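Local coordinates for protein iodotyrosine deiodinase (Thermotoga neapolitana, PDB 6TYK) that removes halogen from iodinated, brominated and chlorinated tyrosines with the help of FMN, acting as a homodimer of the nitroreductase family, at residues E25-S30 with F48-D53; E36-M41 with V117-G122. All blocks are in the same frame, centred on the assembly; numbering follows the deposited sequence. Where two conformers were deposited one is given.

Both contacts are buried and both are purely apolar between their segments, with no hydrogen bond crossing either one, yet they serve different parts of the fold. Contact 1 sets helix 24-35 on strand 46-51, while contact 2 sets the loop that leaves that same helix against helix 113-130. The segments alternate along the chain, and their centres lie about 18 Å apart with nearest atoms about 6 Å apart. In contact 1 branched aliphatic chains meet away from any ligand. In contact 2 alanines let the backbones come closer, alongside a proline and a leucine, and the loop offers its backbone to FMN and 3-iodo-tyrosine. The second subunit touches both.

Contact 1: E25-S30 with F48-D53; sequences EDLIYS and FLIVED
Helix-on-sheet packing in the nitroreductase fold is illustrated here by Leu27 and Ile28 of helix 24-35, which meet Ile50 of strand 46-51. Leu27 and Ile50 point at each other and meet tip to tip. A single methyl of the leucine does the work: CD2 of Leu27 comes within 3.8 Å of CG2 of Ile50 and is equally close to CD1 of Ile50, so it rests in the fork between the two branches of the isoleucine. The torsions of Ile50 make this fork. Its CG2 is anti to the backbone N, its CG1 branch lies beside that N (chi1 -55°), and the branch then runs out extended to CD1. Leu27 answers with CG anti to its own N, at 177°, which, with chi2 near 55°, brings CD2 to face the isoleucine. Ile28 adds a looser touch from the next position, its CD1 bending back to 4.2 Å from CD1 of Ile50. The surface joined by the two segments is small, 109 Å², and other residues extend it: Tyr100 of the neighbouring strand 100-107 touches both Leu27 and Ile50, and Val181 of the second subunit packs on Ile28 and Ile50. Beyond the strand, Asp53 OD2 caps Leu56 N at the start of helix 54-74. Leu49 and Ile50 also join a parallel ladder with a strand of the second subunit, so the helix covers a strand that is an edge only within its own chain, as expected of the intertwined nitroreductase dimer with its helix-flanked mixed sheet.

Contact 2: E36-M41 with V117-G122; sequences EAPSGM and VWLAVG. With FMN (flavin mononucleotide), chain J; IYR (3-iodo-tyrosine), chain K.
Apolar contacts carry the join between Ala37 and Pro38 of the loop and Leu119 and Ala120 of helix 113-130. The pyrrolidine ring of Pro38 crosses the Leu119 side chain at about a right angle, with CD of Pro38 3.8 Å from CD2 of Leu119. Small residues bring the backbones close: CB of Ala37 lies 4.0 Å from CB of Ala120, and it is as near to Leu119 CD2. With CG anti to its backbone N (chi1 -169°), Leu119 also brings CD1 to 4.2 Å from C8M of FMN. With an alanine in place of Leu119, the Pro38 ring and Ala37 CB would probably lose the methyl they pack on, leaving a gap on the helix side.

Hydrogen bonds run from the loop backbone to the ligands. Met41 N donates nearly straight, at 165°, to OF of 3-iodo-tyrosine over 2.9 Å, whereas the bonds of Ser39 N and Ser39 O with FMN O3' are weak. Pro38 O is buried without a partner.

The loop thus packs on helix 113-130 and also meets ligands that the second subunit hydrogen-bonds too; Trp46 of strand 46-51 packs on both Ala37 and Ala120, and Val117 reaches strand 100-107.

Contact 1: E25-S30 with F48-D53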
ATOM      1  N   GLU A  25     -11.227  12.060 -16.737  1.00 17.36           N
ATOM      2  CA  GLU A  25     -10.529  12.868 -15.740  1.00 20.15           C
ATOM      3  C   GLU A  25     -10.738  12.391 -14.300  1.00 18.65           C
ATOM      4  O   GLU A  25      -9.870  12.581 -13.459  1.00 18.31           O
ATOM      5  CB  GLU A  25     -10.879  14.353 -15.871  1.00 26.64           C
ATOM      6  CG  GLU A  25      -9.950  15.266 -15.074  1.00 36.59           C
ATOM      7  CD  GLU A  25      -8.474  14.954 -15.305  1.00 44.01           C
ATOM      8  OE1 GLU A  25      -8.100  14.628 -16.455  1.00 46.51           O
ATOM      9  OE2 GLU A  25      -7.690  15.029 -14.331  1.00 46.40           O
ATOM     10  N   ASP A  26     -11.879  11.767 -14.017  1.00 18.19           N
ATOM     11  CA  ASP A  26     -12.135  11.235 -12.679  1.00 20.84           C
ATOM     12  C   ASP A  26     -11.180  10.090 -12.357  1.00 18.51           C
ATOM     13  O   ASP A  26     -10.642   9.995 -11.252  1.00 17.94           O
ATOM     14  CB  ASP A  26     -13.587  10.776 -12.539  1.00 25.85           C
ATOM     15  CG  ASP A  26     -14.560  11.930 -12.562  1.00 32.81           C
ATOM     16  OD1 ASP A  26     -14.185  13.032 -12.111  1.00 34.75           O
ATOM     17  OD2 ASP A  26     -15.696  11.736 -13.037  1.00 37.92           O
ATOM     18  N   LEU A  27     -10.959   9.224 -13.335  1.00 17.04           N
ATOM     19  CA  LEU A  27      -9.996   8.152 -13.167  1.00 16.37           C
ATOM     20  C   LEU A  27      -8.579   8.710 -13.080  1.00 14.75           C
ATOM     21  O   LEU A  27      -7.800   8.337 -12.197  1.00 17.14           O
ATOM     22  CB  LEU A  27     -10.105   7.170 -14.330  1.00 17.81           C
ATOM     23  CG  LEU A  27      -9.107   6.018 -14.320  1.00 18.71           C
ATOM     24  CD1 LEU A  27      -9.175   5.245 -13.009  1.00 21.57           C
ATOM     25  CD2 LEU A  27      -9.353   5.099 -15.512  1.00 21.17           C
ATOM     26  N   ILE A  28      -8.245   9.609 -14.000  1.00 15.19           N
ATOM     27  CA  ILE A  28      -6.921  10.223 -14.011  1.00 15.93           C
ATOM     28  C   ILE A  28      -6.611  10.949 -12.704  1.00 16.45           C
ATOM     29  O   ILE A  28      -5.482  10.897 -12.226  1.00 15.44           O
ATOM     30  CB  ILE A  28      -6.736  11.184 -15.205  1.00 16.74           C
ATOM     31  CG1 ILE A  28      -6.823  10.408 -16.523  1.00 17.68           C
ATOM     32  CG2 ILE A  28      -5.403  11.921 -15.101  1.00 18.84           C
ATOM     33  CD1 ILE A  28      -5.768   9.337 -16.673  1.00 20.08           C
ATOM     34  N   TYR A  29      -7.610  11.615 -12.125  1.00 15.96           N
ATOM     35  CA  TYR A  29      -7.449  12.245 -10.813  1.00 16.22           C
ATOM     36  C   TYR A  29      -6.886  11.259  -9.797  1.00 13.23           C
ATOM     37  O   TYR A  29      -5.969  11.575  -9.045  1.00 13.59           O
ATOM     38  CB  TYR A  29      -8.792  12.783 -10.303  1.00 17.86           C
ATOM     39  CG  TYR A  29      -8.761  13.187  -8.844  1.00 16.18           C
ATOM     40  CD1 TYR A  29      -8.264  14.428  -8.460  1.00 18.08           C
ATOM     41  CD2 TYR A  29      -9.225  12.331  -7.851  1.00 17.51           C
ATOM     42  CE1 TYR A  29      -8.227  14.803  -7.136  1.00 19.27           C
ATOM     43  CE2 TYR A  29      -9.186  12.698  -6.524  1.00 17.90           C
ATOM     44  CZ  TYR A  29      -8.689  13.936  -6.174  1.00 19.95           C
ATOM     45  OH  TYR A  29      -8.647  14.316  -4.856  1.00 24.45           O
ATOM     46  N   SER A  30      -7.441  10.057  -9.773  1.00 14.58           N
ATOM     47  CA  SER A  30      -7.028   9.055  -8.795  0.71 14.00           C
ATOM     48  C   SER A  30      -5.585   8.632  -9.027  1.00 12.03           C
ATOM     49  O   SER A  30      -4.843   8.374  -8.079  1.00 12.92           O
ATOM     50  CB  SER A  30      -7.972   7.835  -8.789  0.71 13.96           C
ATOM     51  OG  SER A  30      -7.690   6.888  -9.821  0.71 15.72           O
ATOM     52  N   PHE A  48       0.332   2.387 -15.141  1.00 11.06           N
ATOM     53  CA  PHE A  48      -1.099   2.183 -15.256  1.00 11.90           C
ATOM     54  C   PHE A  48      -1.501   1.874 -16.683  1.00 12.20           C
ATOM     55  O   PHE A  48      -1.080   2.547 -17.630  1.00 13.75           O
ATOM     56  CB  PHE A  48      -1.850   3.408 -14.751  1.00 12.91           C
ATOM     57  CG  PHE A  48      -1.517   3.770 -13.337  1.00 13.62           C
ATOM     58  CD1 PHE A  48      -1.949   2.969 -12.282  1.00 13.76           C
ATOM     59  CD2 PHE A  48      -0.789   4.919 -13.050  1.00 15.90           C
ATOM     60  CE1 PHE A  48      -1.653   3.305 -10.974  1.00 15.55           C
ATOM     61  CE2 PHE A  48      -0.486   5.256 -11.738  1.00 16.57           C
ATOM     62  CZ  PHE A  48      -0.923   4.451 -10.704  1.00 16.63           C
ATOM     63  N   LEU A  49      -2.318   0.841 -16.819  1.00 12.14           N
ATOM     64  CA  LEU A  49      -2.890   0.466 -18.101  1.00 11.21           C
ATOM     65  C   LEU A  49      -4.398   0.505 -17.940  1.00 11.16           C
ATOM     66  O   LEU A  49      -4.959  -0.214 -17.113  1.00 11.90           O
ATOM     67  CB  LEU A  49      -2.441  -0.938 -18.504  1.00 12.35           C
ATOM     68  CG  LEU A  49      -2.955  -1.456 -19.844  1.00 13.83           C
ATOM     69  CD1 LEU A  49      -2.412  -0.629 -21.002  1.00 14.29           C
ATOM     70  CD2 LEU A  49      -2.597  -2.922 -20.024  1.00 15.43           C
ATOM     71  N   ILE A  50      -5.044   1.379 -18.698  1.00 11.15           N
ATOM     72  CA  ILE A  50      -6.483   1.538 -18.632  1.00 11.50           C
ATOM     73  C   ILE A  50      -7.121   0.724 -19.742  1.00 11.55           C
ATOM     74  O   ILE A  50      -6.968   1.036 -20.925  1.00 12.43           O
ATOM     75  CB  ILE A  50      -6.878   3.017 -18.774  1.00 13.20           C
ATOM     76  CG1 ILE A  50      -6.153   3.858 -17.713  1.00 15.42           C
ATOM     77  CG2 ILE A  50      -8.396   3.175 -18.700  1.00 15.02           C
ATOM     78  CD1 ILE A  50      -6.341   5.337 -17.891  1.00 18.02           C
ATOM     79  N   VAL A  51      -7.802  -0.348 -19.356  1.00 12.05           N
ATOM     80  CA  VAL A  51      -8.473  -1.202 -20.327  1.00 12.18           C
ATOM     81  C   VAL A  51      -9.949  -0.836 -20.447  1.00 13.60           C
ATOM     82  O   VAL A  51     -10.688  -0.840 -19.459  1.00 14.24           O
ATOM     83  CB  VAL A  51      -8.319  -2.686 -19.962  1.00 13.09           C
ATOM     84  CG1 VAL A  51      -9.021  -3.563 -20.993  1.00 13.22           C
ATOM     85  CG2 VAL A  51      -6.841  -3.051 -19.840  1.00 14.23           C
ATOM     86  N   GLU A  52     -10.372  -0.511 -21.661  1.00 13.30           N
ATOM     87  CA  GLU A  52     -11.772  -0.178 -21.896  1.00 14.31           C
ATOM     88  C   GLU A  52     -12.386  -0.962 -23.042  1.00 14.96           C
ATOM     89  O   GLU A  52     -13.598  -1.071 -23.119  1.00 15.50           O
ATOM     90  CB  GLU A  52     -11.922   1.305 -22.199  1.00 14.96           C
ATOM     91  CG  GLU A  52     -11.601   2.200 -21.023  1.00 15.46           C
ATOM     92  CD  GLU A  52     -11.539   3.642 -21.435  1.00 15.35           C
ATOM     93  OE1 GLU A  52     -12.609   4.258 -21.628  1.00 17.58           O
ATOM     94  OE2 GLU A  52     -10.411   4.151 -21.592  1.00 17.72           O
ATOM     95  N   ASP A  53     -11.555  -1.477 -23.940  1.00 13.14           N
ATOM     96  CA  ASP A  53     -12.049  -2.153 -25.134  1.00 15.26           C
ATOM     97  C   ASP A  53     -12.883  -3.366 -24.740  1.00 15.37           C
ATOM     98  O   ASP A  53     -12.436  -4.196 -23.950  1.00 14.72           O
ATOM     99  CB  ASP A  53     -10.881  -2.581 -26.016  1.00 18.28           C
ATOM    100  CG  ASP A  53     -11.332  -3.332 -27.243  1.00 21.11           C
ATOM    101  OD1 ASP A  53     -11.737  -2.679 -28.229  1.00 25.67           O
ATOM    102  OD2 ASP A  53     -11.284  -4.579 -27.228  1.00 22.38           O
TER

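Contact 2: E36-M41 with V117-G122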
ATOM      1  N   GLU A  36       1.502  10.869  -6.186  1.00 11.08           N
ATOM      2  CA  GLU A  36       2.121  11.667  -5.125  1.00 11.26           C
ATOM      3  C   GLU A  36       2.656  10.836  -3.965  1.00 11.45           C
ATOM      4  O   GLU A  36       3.348  11.362  -3.092  1.00 10.62           O
ATOM      5  CB  GLU A  36       1.142  12.710  -4.582  1.00 11.77           C
ATOM      6  CG  GLU A  36       0.850  13.841  -5.546  1.00 15.13           C
ATOM      7  CD  GLU A  36       2.096  14.619  -5.907  1.00 16.52           C
ATOM      8  OE1 GLU A  36       2.960  14.810  -5.026  1.00 16.40           O
ATOM      9  OE2 GLU A  36       2.212  15.038  -7.075  1.00 20.38           O
ATOM     10  N   ALA A  37       2.325   9.546  -3.953  1.00 10.73           N
ATOM     11  CA  ALA A  37       2.786   8.656  -2.897  1.00 11.12           C
ATOM     12  C   ALA A  37       4.293   8.543  -2.851  1.00 10.45           C
ATOM     13  O   ALA A  37       4.976   8.759  -3.852  1.00  9.91           O
ATOM     14  CB  ALA A  37       2.183   7.277  -3.075  1.00 10.85           C
ATOM     15  N   PRO A  38       4.819   8.191  -1.677  1.00  9.99           N
ATOM     16  CA  PRO A  38       6.239   7.865  -1.577  1.00 10.65           C
ATOM     17  C   PRO A  38       6.541   6.537  -2.257  1.00 10.20           C
ATOM     18  O   PRO A  38       5.642   5.746  -2.538  1.00 10.65           O
ATOM     19  CB  PRO A  38       6.462   7.767  -0.067  1.00 10.03           C
ATOM     20  CG  PRO A  38       5.128   7.324   0.471  1.00 10.57           C
ATOM     21  CD  PRO A  38       4.123   8.056  -0.387  1.00 10.36           C
ATOM     22  N   SER A  39       7.817   6.303  -2.535  1.00  9.78           N
ATOM     23  CA  SER A  39       8.249   5.032  -3.089  1.00 10.41           C
ATOM     24  C   SER A  39       9.726   4.852  -2.824  1.00 10.49           C
ATOM     25  O   SER A  39      10.457   5.831  -2.606  1.00 10.78           O
ATOM     26  CB  SER A  39       7.961   4.948  -4.590  1.00 11.11           C
ATOM     27  OG  SER A  39       8.606   5.995  -5.308  1.00 11.20           O
ATOM     28  N   GLY A  40      10.179   3.605  -2.878  1.00 11.04           N
ATOM     29  CA  GLY A  40      11.585   3.308  -2.680  1.00 10.95           C
ATOM     30  C   GLY A  40      12.409   4.088  -3.683  1.00 11.88           C
ATOM     31  O   GLY A  40      12.149   4.037  -4.886  1.00 11.95           O
ATOM     32  N   MET A  41      13.407   4.800  -3.177  1.00 12.46           N
ATOM     33  CA  MET A  41      14.270   5.641  -3.993  1.00 13.96           C
ATOM     34  C   MET A  41      13.517   6.600  -4.915  1.00 11.34           C
ATOM     35  O   MET A  41      14.049   7.047  -5.935  1.00 11.13           O
ATOM     36  CB  MET A  41      15.271   4.780  -4.750  1.00 21.42           C
ATOM     37  CG  MET A  41      16.226   4.056  -3.804  1.00 32.57           C
ATOM     38  SD  MET A  41      17.887   3.915  -4.475  1.00 39.36           S
ATOM     39  CE  MET A  41      18.751   3.066  -3.154  1.00 40.27           C
ATOM     40  N   VAL A 117       4.155   0.189  -4.773  1.00  8.88           N
ATOM     41  CA  VAL A 117       2.965   0.200  -5.601  1.00  9.26           C
ATOM     42  C   VAL A 117       1.714  -0.053  -4.763  1.00  8.54           C
ATOM     43  O   VAL A 117       0.710   0.624  -4.933  1.00 10.36           O
ATOM     44  CB  VAL A 117       3.081  -0.774  -6.786  1.00  9.76           C
ATOM     45  CG1 VAL A 117       1.742  -0.925  -7.480  1.00 11.82           C
ATOM     46  CG2 VAL A 117       4.159  -0.282  -7.767  1.00 10.27           C
ATOM     47  N   TRP A 118       1.777  -0.997  -3.828  1.00  8.75           N
ATOM     48  CA  TRP A 118       0.612  -1.262  -2.987  1.00  9.94           C
ATOM     49  C   TRP A 118       0.283  -0.092  -2.072  1.00  9.70           C
ATOM     50  O   TRP A 118      -0.887   0.230  -1.861  1.00  8.80           O
ATOM     51  CB  TRP A 118       0.753  -2.596  -2.249  1.00  9.71           C
ATOM     52  CG  TRP A 118       0.410  -3.695  -3.190  1.00 10.18           C
ATOM     53  CD1 TRP A 118       1.273  -4.438  -3.952  1.00 11.54           C
ATOM     54  CD2 TRP A 118      -0.912  -4.125  -3.546  1.00 10.71           C
ATOM     55  NE1 TRP A 118       0.560  -5.306  -4.757  1.00 11.45           N
ATOM     56  CE2 TRP A 118      -0.779  -5.139  -4.514  1.00 10.83           C
ATOM     57  CE3 TRP A 118      -2.193  -3.745  -3.140  1.00 11.72           C
ATOM     58  CZ2 TRP A 118      -1.879  -5.789  -5.067  1.00 11.23           C
ATOM     59  CZ3 TRP A 118      -3.276  -4.385  -3.688  1.00 10.81           C
ATOM     60  CH2 TRP A 118      -3.116  -5.395  -4.642  1.00 10.93           C
ATOM     61  N   LEU A 119       1.313   0.596  -1.588  1.00  8.79           N
ATOM     62  CA  LEU A 119       1.106   1.817  -0.820  1.00  9.53           C
ATOM     63  C   LEU A 119       0.340   2.838  -1.677  1.00  8.94           C
ATOM     64  O   LEU A 119      -0.658   3.421  -1.242  1.00  9.74           O
ATOM     65  CB  LEU A 119       2.462   2.355  -0.399  1.00  9.27           C
ATOM     66  CG  LEU A 119       2.505   3.470   0.632  1.00  9.38           C
ATOM     67  CD1 LEU A 119       3.897   3.527   1.228  1.00 10.54           C
ATOM     68  CD2 LEU A 119       2.153   4.795   0.002  1.00 11.45           C
ATOM     69  N   ALA A 120       0.801   3.037  -2.912  1.00  8.14           N
ATOM     70  CA  ALA A 120       0.147   3.952  -3.844  1.00 10.03           C
ATOM     71  C   ALA A 120      -1.284   3.508  -4.148  1.00  8.81           C
ATOM     72  O   ALA A 120      -2.158   4.345  -4.338  1.00  9.86           O
ATOM     73  CB  ALA A 120       0.953   4.060  -5.129  1.00  9.38           C
ATOM     74  N   VAL A 121      -1.529   2.199  -4.191  1.00  8.70           N
ATOM     75  CA  VAL A 121      -2.888   1.707  -4.390  1.00  9.46           C
ATOM     76  C   VAL A 121      -3.814   2.160  -3.248  1.00  9.69           C
ATOM     77  O   VAL A 121      -4.978   2.492  -3.471  1.00 10.19           O
ATOM     78  CB  VAL A 121      -2.923   0.178  -4.574  1.00  9.98           C
ATOM     79  CG1 VAL A 121      -4.368  -0.340  -4.483  1.00 10.64           C
ATOM     80  CG2 VAL A 121      -2.289  -0.220  -5.891  1.00 11.63           C
ATOM     81  N   GLY A 122      -3.283   2.222  -2.035  1.00  9.76           N
ATOM     82  CA  GLY A 122      -4.042   2.769  -0.920  1.00 10.36           C
ATOM     83  C   GLY A 122      -4.477   4.201  -1.182  1.00  9.17           C
ATOM     84  O   GLY A 122      -5.640   4.538  -0.982  1.00 10.02           O
TER
HETATM   85  N1  FMN J 301      13.712   6.350   3.149  1.00 10.54           N
HETATM   86  C2  FMN J 301      14.877   6.164   3.837  1.00 12.22           C
HETATM   87  O2  FMN J 301      15.505   7.155   4.210  1.00 14.46           O
HETATM   88  N3  FMN J 301      15.333   4.894   4.109  1.00 12.48           N
HETATM   89  C4  FMN J 301      14.620   3.796   3.692  1.00 12.22           C
HETATM   90  O4  FMN J 301      15.029   2.655   3.944  1.00 12.46           O
HETATM   91  C4A FMN J 301      13.432   3.987   2.996  1.00 10.04           C
HETATM   92  N5  FMN J 301      12.713   2.896   2.562  1.00 11.73           N
HETATM   93  C5A FMN J 301      11.520   3.088   1.895  1.00 10.19           C
HETATM   94  C6  FMN J 301      10.781   1.986   1.501  1.00 10.71           C
HETATM   95  C7  FMN J 301       9.575   2.137   0.835  1.00 10.85           C
HETATM   96  C7M FMN J 301       8.805   0.904   0.439  1.00 11.90           C
HETATM   97  C8  FMN J 301       9.109   3.414   0.567  1.00 10.52           C
HETATM   98  C8M FMN J 301       7.816   3.622  -0.146  1.00 12.02           C
HETATM   99  C9  FMN J 301       9.853   4.525   0.952  1.00 10.36           C
HETATM  100  C9A FMN J 301      11.055   4.371   1.631  1.00  9.86           C
HETATM  101  N10 FMN J 301      11.813   5.468   2.011  1.00 10.60           N
HETATM  102  C10 FMN J 301      12.979   5.274   2.719  1.00 10.23           C
HETATM  103  C1' FMN J 301      11.338   6.859   1.716  1.00  9.81           C
HETATM  104  C2' FMN J 301      11.642   7.197   0.234  1.00 10.17           C
HETATM  105  O2' FMN J 301      13.024   7.462   0.004  1.00 10.77           O
HETATM  106  C3' FMN J 301      10.793   8.401  -0.176  1.00 10.60           C
HETATM  107  O3' FMN J 301       9.444   7.974  -0.160  1.00 10.97           O
HETATM  108  C4' FMN J 301      11.143   8.987  -1.539  1.00 10.27           C
HETATM  109  O4' FMN J 301      12.456   9.499  -1.522  1.00 11.68           O
HETATM  110  C5' FMN J 301      10.192  10.112  -1.935  1.00 11.16           C
HETATM  111  O5' FMN J 301      10.144  11.074  -0.901  1.00 10.63           O
HETATM  112  P   FMN J 301       9.207  12.366  -1.054  1.00 11.34           P
HETATM  113  O1P FMN J 301       9.512  13.023  -2.384  1.00 11.08           O
HETATM  114  O2P FMN J 301       9.575  13.276   0.101  1.00 11.11           O
HETATM  115  O3P FMN J 301       7.758  11.973  -0.876  1.00 12.07           O
HETATM  116  N   IYR K 302      17.779   1.882   3.937  1.00 14.11           N
HETATM  117  CA  IYR K 302      18.827   2.728   3.419  1.00 13.87           C
HETATM  118  CB  IYR K 302      18.816   2.992   1.903  1.00 14.79           C
HETATM  119  CC  IYR K 302      17.560   3.554   1.329  1.00 12.81           C
HETATM  120  CD  IYR K 302      16.686   2.711   0.661  1.00 13.48           C
HETATM  121  CE  IYR K 302      15.508   3.182   0.072  1.00 12.53           C
HETATM  122  IE  IYR K 302      14.299   1.847  -0.842  1.00 21.56           I
HETATM  123  CF  IYR K 302      15.207   4.547   0.150  1.00 12.42           C
HETATM  124  OF  IYR K 302      14.077   5.107  -0.405  1.00 12.57           O
HETATM  125  CG  IYR K 302      16.087   5.424   0.817  1.00 12.19           C
HETATM  126  CH  IYR K 302      17.241   4.918   1.403  1.00 11.56           C
HETATM  127  C   IYR K 302      18.882   4.089   4.084  1.00 14.73           C
HETATM  128  O   IYR K 302      19.763   4.941   3.971  1.00 16.18           O
HETATM  129  OXT IYR K 302      17.835   4.359   4.897  1.00 13.61           O